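PDB 4W8Z: CRISPR system Cmr subunit Cmr1-1 from Pyrococcus furiosus, which binds RNA and, with Cmr6, caps the type III-B Cmr ribonucleoprotein complex of an adaptive immune system that protects against mobile genetic elements. Local coordinates for residues F231-N236 and K294-I299. Sequence-based numbering, arbitrary orientation.
Sequences FGPGKN and KPYGRI
Pro295 O receives two donors from the loop 232-236: the N-H of Gly234 at 3.0 Å, in a fairly straight bond (160° at the hydrogen), and the CA-H of Pro233, a weaker C-H...O contact. Two residues further along strand 294-302, and three back along the other segment, Phe231 and Gly297 exchange two backbone hydrogen bonds, Gly297 N to Phe231 O at 2.9 Å and Phe231 N to Gly297 O at 3.0 Å, which identifies an antiparallel hydrogen-bonded pair. The Phe231 ring folds back over this partner: with CG set between its own N and carbonyl carbon (chi1 69°), Gly297 CA lies 3.8 Å from the ring centroid, 21° off the normal, a CH-pi contact. Ile299 CD1 meets the same ring at its edge, 4.0 Å from Phe231 CD2. Beyond the bridge a cis peptide bond precedes Pro233, whose pyrrolidine ring lies on one face of Tyr296; Pro233 CB is 4.0 Å from the ring centroid. Pro295 CG packs against the backbone of Asn236. Both segments belong to the C-terminal Cmr1-like region, a family of the RAMP/Cas5-like clan, in whose antiparallel sheet strand 294-302 lies between strands 226-231 and 284-291. Asn236 OD1 caps Glu239 N at the start of helix 237-264, and from that helix Phe244 meets the Phe231 ring edge-to-face.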
loop_
_atom_site.group_PDB
_atom_site.type_symbol
_atom_site.label_atom_id
_atom_site.label_comp_id
_atom_site.label_asym_id
_atom_site.label_seq_id
_atom_site.Cartn_x
_atom_site.Cartn_y
_atom_site.Cartn_z
ATOM N N PHE A 231 -3.337 13.771 -5.086
ATOM C CA PHE A 231 -3.434 15.216 -4.923
ATOM C C PHE A 231 -2.042 15.832 -4.994
ATOM O O PHE A 231 -1.054 15.195 -4.631
ATOM C CB PHE A 231 -4.135 15.588 -3.607
ATOM C CG PHE A 231 -3.345 15.265 -2.359
ATOM C CD1 PHE A 231 -2.363 16.127 -1.892
ATOM C CD2 PHE A 231 -3.619 14.122 -1.628
ATOM C CE1 PHE A 231 -1.647 15.839 -0.744
ATOM C CE2 PHE A 231 -2.908 13.830 -0.473
ATOM C CZ PHE A 231 -1.919 14.691 -0.033
ATOM N N GLY A 232 -1.974 17.069 -5.465
ATOM C CA GLY A 232 -0.708 17.759 -5.598
ATOM C C GLY A 232 -0.531 18.397 -6.961
ATOM O O GLY A 232 -1.507 18.659 -7.661
ATOM N N PRO A 233 0.724 18.632 -7.361
ATOM C CA PRO A 233 1.951 18.253 -6.649
ATOM C C PRO A 233 2.271 19.162 -5.466
ATOM O O PRO A 233 1.715 20.254 -5.369
ATOM C CB PRO A 233 3.026 18.393 -7.727
ATOM C CG PRO A 233 2.513 19.490 -8.595
ATOM C CD PRO A 233 1.021 19.320 -8.631
ATOM N N GLY A 234 3.150 18.711 -4.578
ATOM C CA GLY A 234 3.614 19.541 -3.484
ATOM C C GLY A 234 5.009 20.074 -3.761
ATOM O O GLY A 234 5.642 19.695 -4.749
ATOM N N LYS A 235 5.487 20.964 -2.895
ATOM C CA LYS A 235 6.844 21.488 -3.014
ATOM C C LYS A 235 7.850 20.353 -2.949
ATOM O O LYS A 235 8.761 20.257 -3.769
ATOM C CB LYS A 235 7.137 22.502 -1.906
ATOM C CG LYS A 235 6.777 23.937 -2.229
ATOM C CD LYS A 235 7.392 24.862 -1.194
ATOM C CE LYS A 235 8.886 24.597 -1.053
ATOM N NZ LYS A 235 9.492 25.347 0.081
ATOM N N ASN A 236 7.666 19.493 -1.956
ATOM C CA ASN A 236 8.543 18.359 -1.726
ATOM C C ASN A 236 7.754 17.241 -1.066
ATOM O O ASN A 236 6.567 17.402 -0.784
ATOM C CB ASN A 236 9.732 18.766 -0.857
ATOM C CG ASN A 236 9.307 19.509 0.392
ATOM O OD1 ASN A 236 8.689 18.936 1.284
ATOM N ND2 ASN A 236 9.640 20.789 0.465
ATOM N N LYS A 294 7.486 15.054 -9.742
ATOM C CA LYS A 294 6.955 15.811 -8.611
ATOM C C LYS A 294 6.138 14.908 -7.684
ATOM O O LYS A 294 5.495 13.965 -8.144
ATOM C CB LYS A 294 6.106 16.986 -9.104
ATOM C CG LYS A 294 6.888 18.028 -9.888
ATOM C CD LYS A 294 5.977 19.118 -10.427
ATOM C CE LYS A 294 6.750 20.099 -11.293
ATOM N NZ LYS A 294 5.867 21.141 -11.881
ATOM N N PRO A 295 6.174 15.190 -6.371
ATOM C CA PRO A 295 5.497 14.346 -5.382
ATOM C C PRO A 295 3.995 14.608 -5.268
ATOM O O PRO A 295 3.567 15.755 -5.148
ATOM C CB PRO A 295 6.210 14.709 -4.078
ATOM C CG PRO A 295 6.648 16.113 -4.276
ATOM C CD PRO A 295 6.987 16.241 -5.734
ATOM N N TYR A 296 3.213 13.536 -5.305
ATOM C CA TYR A 296 1.771 13.609 -5.103
ATOM C C TYR A 296 1.363 12.721 -3.935
ATOM O O TYR A 296 1.983 11.687 -3.688
ATOM C CB TYR A 296 1.017 13.162 -6.354
ATOM C CG TYR A 296 1.061 14.113 -7.527
ATOM C CD1 TYR A 296 2.233 14.316 -8.242
ATOM C CD2 TYR A 296 -0.086 14.770 -7.948
ATOM C CE1 TYR A 296 2.268 15.171 -9.322
ATOM C CE2 TYR A 296 -0.063 15.622 -9.029
ATOM C CZ TYR A 296 1.116 15.820 -9.710
ATOM O OH TYR A 296 1.141 16.672 -10.789
ATOM N N GLY A 297 0.314 13.111 -3.219
ATOM C CA GLY A 297 -0.267 12.228 -2.228
ATOM C C GLY A 297 -1.050 11.146 -2.948
ATOM O O GLY A 297 -1.790 11.439 -3.880
ATOM N N ARG A 298 -0.879 9.894 -2.543
ATOM C CA ARG A 298 -1.613 8.801 -3.169
ATOM C C ARG A 298 -2.538 8.119 -2.174
ATOM O O ARG A 298 -2.112 7.738 -1.088
ATOM C CB ARG A 298 -0.652 7.776 -3.770
ATOM C CG ARG A 298 -1.342 6.605 -4.445
ATOM C CD ARG A 298 -0.335 5.643 -5.039
ATOM N NE ARG A 298 0.536 5.076 -4.011
ATOM C CZ ARG A 298 1.843 4.887 -4.161
ATOM N NH1 ARG A 298 2.435 5.214 -5.302
ATOM N NH2 ARG A 298 2.555 4.367 -3.170
ATOM N N ILE A 299 -3.804 7.966 -2.549
ATOM C CA ILE A 299 -4.787 7.308 -1.696
ATOM C C ILE A 299 -5.422 6.131 -2.423
ATOM O O ILE A 299 -5.835 6.260 -3.574
ATOM C CB ILE A 299 -5.894 8.284 -1.259
ATOM C CG1 ILE A 299 -5.297 9.431 -0.450
ATOM C CG2 ILE A 299 -6.957 7.569 -0.445
ATOM C CD1 ILE A 299 -5.696 10.784 -0.963
#